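Local coordinates for BlEst2 (Bacillus licheniformis, PDB 6WPX), which probably hydrolyses ester bonds as a lipase or esterase, here in a propeptide form whose C-terminal domain has autoinhibitory effects, at residues Ala405-Ser410 with Ile451-Lys456. Sequence-based numbering, arbitrary orientation.
Sequences ANVKAS and IDLSGK
Ala409 CB touches two branches of the facing strand, Leu453 CD2 at 3.6 Å and Ile451 CG2 at 3.9 Å. The Ile451 contact follows from its torsion: CG1 stands beside the backbone N (chi1 -57°), which puts CG2 anti to that N and next to the methyl of Ala409. Val407 CG1 adds a looser touch on Leu453 CD2. Helix 432-438 covers this apolar face, with Ile432 meeting Val407, Ala409 and Leu453. The other face is more polar. Ser454 OG lies 3.6 Å from Lys408 CB, while the lysine's outer chain leads away; Ser410 OG approaches Asp452 CB at 3.5 Å. Asp452 is buried, and its carboxylate is satisfied outside the two strands: OD1 by a salt bridge to Arg293 and a hydrogen bond with Thr466 OG1, OD2 by a hydrogen bond from Trp161 NE1.

Strands 407-417 and 445-456 are antiparallel neighbours in a five-stranded sheet of the C-terminal region, and Ala409 with Leu453 forms a non-hydrogen-bonded pair between two doubly bonded ones. Lys408 N reaches Ser454 O at 2.9 Å, with an N-H...O angle of 170°. A one-residue register shift between Ala405 and Lys408 marks a beta bulge, with Asn406 in a left-handed conformation. Past it the bonding resumes, Lys456 N to Ala405 O at 2.9 Å, and the side chains of Asn406 and Lys456 run alongside each other, Asn406 ND2 4.1 Å from Lys456 CD.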
loop_
_atom_site.group_PDB
_atom_site.type_symbol
_atom_site.label_atom_id
_atom_site.label_comp_id
_atom_site.label_asym_id
_atom_site.label_seq_id
_atom_site.Cartn_x
_atom_site.Cartn_y
_atom_site.Cartn_z
ATOM N N ALA A 405 25.772 11.669 -15.176
ATOM C CA ALA A 405 26.746 12.762 -14.946
ATOM C C ALA A 405 26.240 13.835 -13.976
ATOM O O ALA A 405 25.066 14.203 -14.066
ATOM C CB ALA A 405 27.078 13.393 -16.272
ATOM N N ASN A 406 27.152 14.329 -13.131
ATOM C CA ASN A 406 26.941 15.411 -12.132
ATOM C C ASN A 406 25.796 15.027 -11.184
ATOM O O ASN A 406 24.956 15.892 -10.917
ATOM C CB ASN A 406 26.679 16.754 -12.816
ATOM C CG ASN A 406 27.566 17.064 -14.011
ATOM O OD1 ASN A 406 28.604 16.448 -14.219
ATOM N ND2 ASN A 406 27.156 18.016 -14.827
ATOM N N VAL A 407 25.823 13.816 -10.631
ATOM C CA VAL A 407 24.699 13.323 -9.787
ATOM C C VAL A 407 24.742 13.891 -8.373
ATOM O O VAL A 407 25.706 13.653 -7.669
ATOM C CB VAL A 407 24.606 11.786 -9.717
ATOM C CG1 VAL A 407 23.491 11.360 -8.775
ATOM C CG2 VAL A 407 24.459 11.123 -11.071
ATOM N N LYS A 408 23.644 14.514 -7.955
ATOM C CA LYS A 408 23.502 15.072 -6.612
ATOM C C LYS A 408 22.334 14.370 -5.902
ATOM O O LYS A 408 21.412 13.881 -6.572
ATOM C CB LYS A 408 23.261 16.589 -6.662
ATOM C CG LYS A 408 24.476 17.398 -7.123
ATOM C CD LYS A 408 25.460 17.697 -5.985
ATOM C CE LYS A 408 26.709 18.381 -6.484
ATOM N NZ LYS A 408 27.752 18.454 -5.429
ATOM N N ALA A 409 22.394 14.299 -4.554
ATOM C CA ALA A 409 21.382 13.675 -3.713
ATOM C C ALA A 409 21.186 14.472 -2.442
ATOM O O ALA A 409 22.132 14.654 -1.682
ATOM C CB ALA A 409 21.787 12.260 -3.367
ATOM N N SER A 410 19.963 14.954 -2.210
ATOM C CA SER A 410 19.617 15.691 -0.989
ATOM C C SER A 410 18.686 14.789 -0.170
ATOM O O SER A 410 17.795 14.141 -0.730
ATOM C CB SER A 410 18.986 17.041 -1.314
ATOM O OG SER A 410 17.766 16.870 -2.014
ATOM N N ILE A 451 15.180 10.590 -0.704
ATOM C CA ILE A 451 16.429 10.950 -1.371
ATOM C C ILE A 451 16.077 11.565 -2.707
ATOM O O ILE A 451 15.552 10.877 -3.586
ATOM C CB ILE A 451 17.410 9.740 -1.517
ATOM C CG1 ILE A 451 17.737 9.091 -0.145
ATOM C CG2 ILE A 451 18.708 10.158 -2.255
ATOM C CD1 ILE A 451 17.060 7.761 0.032
ATOM N N ASP A 452 16.330 12.867 -2.849
ATOM C CA ASP A 452 16.069 13.556 -4.113
ATOM C C ASP A 452 17.324 13.580 -4.960
ATOM O O ASP A 452 18.334 14.174 -4.565
ATOM C CB ASP A 452 15.509 14.976 -3.892
ATOM C CG ASP A 452 13.987 14.921 -3.868
ATOM O OD1 ASP A 452 13.377 14.801 -4.966
ATOM O OD2 ASP A 452 13.407 14.930 -2.753
ATOM N N LEU A 453 17.255 12.903 -6.106
ATOM C CA LEU A 453 18.326 12.790 -7.079
ATOM C C LEU A 453 18.125 13.737 -8.228
ATOM O O LEU A 453 17.023 13.858 -8.756
ATOM C CB LEU A 453 18.402 11.360 -7.640
ATOM C CG LEU A 453 18.725 10.216 -6.684
ATOM C CD1 LEU A 453 18.792 8.916 -7.446
ATOM C CD2 LEU A 453 20.083 10.418 -6.000
ATOM N N SER A 454 19.224 14.363 -8.661
ATOM C CA SER A 454 19.289 15.262 -9.802
ATOM C C SER A 454 20.631 15.040 -10.512
ATOM O O SER A 454 21.571 14.517 -9.919
ATOM C CB SER A 454 19.181 16.719 -9.353
ATOM O OG SER A 454 20.228 17.041 -8.453
ATOM N N GLY A 455 20.695 15.483 -11.757
ATOM C CA GLY A 455 21.880 15.408 -12.594
ATOM C C GLY A 455 21.526 15.425 -14.062
ATOM O O GLY A 455 20.450 15.881 -14.451
ATOM N N LYS A 456 22.426 14.903 -14.884
ATOM C CA LYS A 456 22.272 14.854 -16.327
ATOM C C LYS A 456 22.342 13.424 -16.797
ATOM O O LYS A 456 23.058 12.627 -16.190
ATOM C CB LYS A 456 23.416 15.641 -16.976
ATOM C CG LYS A 456 23.076 17.072 -17.358
ATOM C CD LYS A 456 24.346 17.851 -17.774
ATOM C CE LYS A 456 25.146 17.191 -18.879
ATOM N NZ LYS A 456 26.389 17.930 -19.213
#